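Local coordinates for protein agmatinase (Burkholderia thailandensis, PDB 4DZ4) that probably hydrolyses agmatine to putrescine and urea, as a manganese-dependent agmatinase of the arginase family, at residues B[120-125]-B[143-148]; B[270-275]-B[309-314]. All coordinates share one frame; numbering follows the deposited sequence.

Contact 1: residues B[120-125]-B[143-148]; sequences EHARTI and YPLLIA
Ala122 and Ala148 meet methyl to methyl, with CB to CB at 3.4 Å. The two methyls are pressed closer than methyl groups normally pack. Two short side chains let helices 114-126 and 142-153 come close, and the axes of their segments approach to 8.5 Å. The Ala148 methyl also lies 4.0 Å from the backbone N of Arg123, against the turn that carries Ala122. Leu145 adds a second touch from one turn earlier. Its chi1 of -70° sets CG beside its own backbone N. CD1 continues the extended chain, and the other branch of Leu145, CD2, turns to Ala122 CB at 4.0 Å. Ala122 is thus met by two side chains. Both Ala122 and Leu145 also rest on strand 131-136, through Met132 and Thr134.

Glu120, on the exposed side of helix 114-126, pairs with Arg123 one turn on. Arg123 grips the carboxylate of Glu120 side-on: NE reaches OE1 at 2.8 Å and NH2 reaches OE2 at 2.9 Å. Both oxygens are met on their syn side, but the guanidinium sits out of the carboxylate plane, by 34° at OE1. This salt bridge fixes the rotation of the guanidinium. On the buried side, Ile125 CD1 lies 3.5 Å above one face of the His121 ring, towards its rim. NE2 of that ring is hydrogen-bonded to Ser52 OG, and Tyr101 packs edge-to-face with it.

The two segments cross at -37° and are joined through strand 131-136. The arrangement is that of neighbouring helices on one face of the parallel sheet in the alpha/beta arginase fold.

Contact 2: residues B[270-275]-B[309-314]; sequences QALAIV and ACDLLC
The carboxylate of Asp311 is the flat group here. Leu272 CD2 comes to 3.5 Å from Asp311 OD2, approaching from close to the carboxylate plane and not over a face. The two side chains belong to helices 268-276 and 300-323, neighbours in the helical layer on one face of the parallel arginase-fold sheet, and they cross at about a right angle. The other oxygen, OD1, is hydrogen-bonded to Trp88 NE1. OD2 has a polar partner as well, a salt bridge to Arg276 NE just beyond segment 270-275. Both oxygens of this buried acid are therefore satisfied, and the nearby arginine would be expected to keep it ionised.

Helix 268-276 belongs to the beta-alpha-beta crossover from strand 240-246 to strand 282-289, and helix 300-323 follows the latter. The two segments run nearly parallel, 13° apart, with their axes 10.1 Å from each other at closest. Side chains bridge this distance. Towards the sheet the contact is apolar, and Leu312 packs on Leu133 and Leu243 of two strands. On another side, Leu272 also packs on Ala263 of the second subunit.

Val275 reaches across with one branch. Its CG1 is anti to the backbone N (chi1 174°), which directs this methyl to the neighbouring helix. There Val275 CG1 lies 4.1 Å from Asp311 CB and, equally, 4.1 Å from Leu312 CD2.

In the fold
The two contacts lie on opposite sides of the chain's centre, with their own centres 23 Å apart. They do not touch, and their nearest atoms are about 11 Å apart. Strand 131-136 stands between them. Its successive residues face contact 1, contact 2 (Leu133) and contact 1 again, consistent with helical layers on the two faces of one sheet. Neither contact supplies a manganese ligand. The side chain of Leu145 in contact 1 is about 8 Å from that of His139 and about 12 Å from a manganese ion. In contact 2, Leu312 is about 11 Å from His139, and Val275 about 12 Å from Asp246, side chain to side chain.

Contact 1: residues B[120-125]-B[143-148]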
loop_
_atom_site.group_PDB
_atom_site.type_symbol
_atom_site.label_atom_id
_atom_site.label_comp_id
_atom_site.label_asym_id
_atom_site.label_seq_id
_atom_site.Cartn_x
_atom_site.Cartn_y
_atom_site.Cartn_z
ATOM N N GLU B 120 33.569 -14.595 9.540
ATOM C CA GLU B 120 33.631 -15.992 10.000
ATOM C C GLU B 120 32.579 -16.878 9.309
ATOM O O GLU B 120 32.810 -18.044 9.037
ATOM C CB GLU B 120 33.455 -16.037 11.519
ATOM C CG GLU B 120 33.351 -17.425 12.116
ATOM C CD GLU B 120 34.604 -18.283 11.927
ATOM O OE1 GLU B 120 35.707 -17.789 11.578
ATOM O OE2 GLU B 120 34.474 -19.504 12.125
ATOM N N HIS B 121 31.413 -16.300 9.026
ATOM C CA HIS B 121 30.376 -16.981 8.262
ATOM C C HIS B 121 30.939 -17.378 6.912
ATOM O O HIS B 121 30.823 -18.539 6.490
ATOM C CB HIS B 121 29.177 -16.013 8.154
ATOM C CG HIS B 121 28.072 -16.464 7.226
ATOM N ND1 HIS B 121 27.154 -17.395 7.576
ATOM C CD2 HIS B 121 27.708 -16.004 5.945
ATOM C CE1 HIS B 121 26.283 -17.555 6.551
ATOM N NE2 HIS B 121 26.629 -16.708 5.560
ATOM N N ALA B 122 31.577 -16.431 6.237
ATOM C CA ALA B 122 32.127 -16.688 4.898
ATOM C C ALA B 122 33.319 -17.650 5.007
ATOM O O ALA B 122 33.450 -18.581 4.220
ATOM C CB ALA B 122 32.542 -15.383 4.227
ATOM N N ARG B 123 34.197 -17.414 5.983
ATOM C CA ARG B 123 35.330 -18.343 6.183
ATOM C C ARG B 123 34.864 -19.787 6.330
ATOM O O ARG B 123 35.438 -20.711 5.721
ATOM C CB ARG B 123 36.199 -17.907 7.374
ATOM C CG ARG B 123 37.527 -18.676 7.502
ATOM C CD ARG B 123 38.037 -18.728 8.947
ATOM N NE ARG B 123 37.100 -19.484 9.785
ATOM C CZ ARG B 123 37.074 -20.811 9.904
ATOM N NH1 ARG B 123 37.963 -21.566 9.253
ATOM N NH2 ARG B 123 36.157 -21.395 10.668
ATOM N N THR B 124 33.839 -19.996 7.152
ATOM C CA THR B 124 33.300 -21.314 7.371
ATOM C C THR B 124 32.808 -21.947 6.060
ATOM O O THR B 124 33.107 -23.107 5.750
ATOM C CB THR B 124 32.158 -21.271 8.411
ATOM O OG1 THR B 124 32.730 -20.928 9.669
ATOM C CG2 THR B 124 31.498 -22.640 8.546
ATOM N N ILE B 125 32.041 -21.179 5.290
ATOM C CA ILE B 125 31.482 -21.733 4.046
ATOM C C ILE B 125 32.606 -21.979 3.038
ATOM O O ILE B 125 32.652 -23.015 2.380
ATOM C CB ILE B 125 30.389 -20.802 3.481
ATOM C CG1 ILE B 125 29.185 -20.815 4.446
ATOM C CG2 ILE B 125 29.997 -21.234 2.064
ATOM C CD1 ILE B 125 28.284 -19.597 4.275
ATOM N N TYR B 143 31.965 -5.928 2.063
ATOM C CA TYR B 143 33.322 -5.708 2.548
ATOM C C TYR B 143 33.838 -6.917 3.358
ATOM O O TYR B 143 34.842 -7.513 2.985
ATOM C CB TYR B 143 33.389 -4.368 3.313
ATOM C CG TYR B 143 34.706 -4.063 3.958
ATOM C CD1 TYR B 143 35.923 -4.189 3.249
ATOM C CD2 TYR B 143 34.754 -3.594 5.279
ATOM C CE1 TYR B 143 37.138 -3.901 3.860
ATOM C CE2 TYR B 143 35.972 -3.327 5.906
ATOM C CZ TYR B 143 37.156 -3.456 5.170
ATOM O OH TYR B 143 38.340 -3.156 5.787
ATOM N N PRO B 144 33.140 -7.328 4.442
ATOM C CA PRO B 144 33.679 -8.529 5.096
ATOM C C PRO B 144 33.630 -9.786 4.220
ATOM O O PRO B 144 34.485 -10.675 4.352
ATOM C CB PRO B 144 32.775 -8.713 6.342
ATOM C CG PRO B 144 31.613 -7.755 6.134
ATOM C CD PRO B 144 32.171 -6.629 5.301
ATOM N N LEU B 145 32.678 -9.844 3.281
ATOM C CA LEU B 145 32.641 -10.975 2.355
ATOM C C LEU B 145 33.893 -10.977 1.488
ATOM O O LEU B 145 34.493 -12.040 1.279
ATOM C CB LEU B 145 31.372 -10.942 1.482
ATOM C CG LEU B 145 30.042 -11.229 2.219
ATOM C CD1 LEU B 145 28.868 -11.095 1.249
ATOM C CD2 LEU B 145 30.022 -12.618 2.883
ATOM N N LEU B 146 34.306 -9.805 1.013
ATOM C CA LEU B 146 35.530 -9.697 0.224
ATOM C C LEU B 146 36.776 -10.066 1.043
ATOM O O LEU B 146 37.706 -10.674 0.532
ATOM C CB LEU B 146 35.685 -8.291 -0.361
ATOM C CG LEU B 146 34.751 -7.964 -1.527
ATOM C CD1 LEU B 146 34.835 -6.469 -1.791
ATOM C CD2 LEU B 146 35.077 -8.783 -2.795
ATOM N N ILE B 147 36.803 -9.673 2.310
ATOM C CA ILE B 147 37.926 -10.047 3.190
ATOM C C ILE B 147 38.094 -11.562 3.187
ATOM O O ILE B 147 39.197 -12.075 2.968
ATOM C CB ILE B 147 37.728 -9.512 4.634
ATOM C CG1 ILE B 147 37.872 -7.983 4.631
ATOM C CG2 ILE B 147 38.707 -10.164 5.621
ATOM C CD1 ILE B 147 37.417 -7.318 5.913
ATOM N N ALA B 148 36.989 -12.278 3.409
ATOM C CA ALA B 148 37.035 -13.727 3.517
ATOM C C ALA B 148 37.376 -14.345 2.154
ATOM O O ALA B 148 38.151 -15.307 2.075
ATOM C CB ALA B 148 35.690 -14.241 4.027
#

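Contact 2: residues B[270-275]-B[309-314]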
loop_
_atom_site.group_PDB
_atom_site.type_symbol
_atom_site.label_atom_id
_atom_site.label_comp_id
_atom_site.label_asym_id
_atom_site.label_seq_id
_atom_site.Cartn_x
_atom_site.Cartn_y
_atom_site.Cartn_z
ATOM N N GLN B 270 17.710 -5.041 -19.190
ATOM C CA GLN B 270 19.131 -4.694 -19.424
ATOM C C GLN B 270 20.062 -5.428 -18.460
ATOM O O GLN B 270 21.070 -6.005 -18.867
ATOM C CB GLN B 270 19.398 -3.189 -19.293
ATOM C CG GLN B 270 18.794 -2.280 -20.351
ATOM C CD GLN B 270 18.901 -0.803 -19.968
ATOM O OE1 GLN B 270 18.449 -0.377 -18.888
ATOM N NE2 GLN B 270 19.532 -0.014 -20.830
ATOM N N ALA B 271 19.744 -5.370 -17.173
ATOM C CA ALA B 271 20.604 -5.997 -16.177
ATOM C C ALA B 271 20.739 -7.506 -16.413
ATOM O O ALA B 271 21.838 -8.074 -16.301
ATOM C CB ALA B 271 20.095 -5.706 -14.755
ATOM N N LEU B 272 19.612 -8.162 -16.678
ATOM C CA LEU B 272 19.633 -9.613 -16.818
ATOM C C LEU B 272 20.376 -10.003 -18.105
ATOM O O LEU B 272 21.067 -11.029 -18.145
ATOM C CB LEU B 272 18.213 -10.182 -16.779
ATOM C CG LEU B 272 17.526 -10.041 -15.397
ATOM C CD1 LEU B 272 16.090 -10.517 -15.534
ATOM C CD2 LEU B 272 18.262 -10.823 -14.288
ATOM N N ALA B 273 20.220 -9.190 -19.157
ATOM C CA ALA B 273 20.911 -9.457 -20.425
ATOM C C ALA B 273 22.431 -9.425 -20.183
ATOM O O ALA B 273 23.176 -10.244 -20.739
ATOM C CB ALA B 273 20.524 -8.420 -21.474
ATOM N N ILE B 274 22.876 -8.475 -19.357
ATOM C CA ILE B 274 24.300 -8.378 -18.998
ATOM C C ILE B 274 24.740 -9.580 -18.151
ATOM O O ILE B 274 25.690 -10.278 -18.519
ATOM C CB ILE B 274 24.622 -7.044 -18.280
ATOM C CG1 ILE B 274 24.337 -5.858 -19.213
ATOM C CG2 ILE B 274 26.087 -7.011 -17.834
ATOM C CD1 ILE B 274 24.217 -4.534 -18.456
ATOM N N VAL B 275 24.040 -9.846 -17.057
ATOM C CA VAL B 275 24.424 -10.943 -16.151
ATOM C C VAL B 275 24.450 -12.285 -16.867
ATOM O O VAL B 275 25.417 -13.067 -16.726
ATOM C CB VAL B 275 23.543 -10.989 -14.886
ATOM C CG1 VAL B 275 23.851 -12.232 -14.029
ATOM C CG2 VAL B 275 23.815 -9.728 -14.059
ATOM N N ALA B 309 19.917 -13.611 -8.971
ATOM C CA ALA B 309 20.511 -14.716 -8.211
ATOM C C ALA B 309 20.369 -16.011 -9.007
ATOM O O ALA B 309 21.305 -16.818 -9.057
ATOM C CB ALA B 309 19.832 -14.841 -6.839
ATOM N N CYS B 310 19.232 -16.178 -9.676
ATOM C CA CYS B 310 18.982 -17.396 -10.438
ATOM C C CYS B 310 19.970 -17.467 -11.613
ATOM O O CYS B 310 20.609 -18.504 -11.854
ATOM C CB CYS B 310 17.526 -17.434 -10.932
ATOM S SG CYS B 310 17.179 -18.789 -12.098
ATOM N N ASP B 311 20.136 -16.352 -12.299
ATOM C CA ASP B 311 21.100 -16.318 -13.402
ATOM C C ASP B 311 22.540 -16.548 -12.966
ATOM O O ASP B 311 23.291 -17.199 -13.694
ATOM C CB ASP B 311 20.918 -15.041 -14.225
ATOM C CG ASP B 311 19.641 -15.095 -15.080
ATOM O OD1 ASP B 311 19.264 -16.201 -15.523
ATOM O OD2 ASP B 311 19.017 -14.035 -15.323
ATOM N N LEU B 312 22.916 -16.051 -11.784
ATOM C CA LEU B 312 24.231 -16.364 -11.210
ATOM C C LEU B 312 24.405 -17.877 -10.993
ATOM O O LEU B 312 25.454 -18.444 -11.345
ATOM C CB LEU B 312 24.477 -15.568 -9.903
ATOM C CG LEU B 312 24.609 -14.048 -10.145
ATOM C CD1 LEU B 312 24.459 -13.288 -8.842
ATOM C CD2 LEU B 312 25.958 -13.733 -10.804
ATOM N N LEU B 313 23.388 -18.537 -10.425
ATOM C CA LEU B 313 23.434 -20.010 -10.312
ATOM C C LEU B 313 23.633 -20.680 -11.679
ATOM O O LEU B 313 24.387 -21.631 -11.792
ATOM C CB LEU B 313 22.181 -20.596 -9.649
ATOM C CG LEU B 313 22.017 -20.108 -8.199
ATOM C CD1 LEU B 313 20.735 -20.659 -7.587
ATOM C CD2 LEU B 313 23.206 -20.564 -7.377
ATOM N N CYS B 314 22.939 -20.189 -12.691
ATOM C CA CYS B 314 23.010 -20.815 -14.000
ATOM C C CYS B 314 24.393 -20.646 -14.602
ATOM O O CYS B 314 24.883 -21.561 -15.260
ATOM C CB CYS B 314 21.899 -20.256 -14.902
ATOM S SG CYS B 314 20.249 -20.823 -14.435
#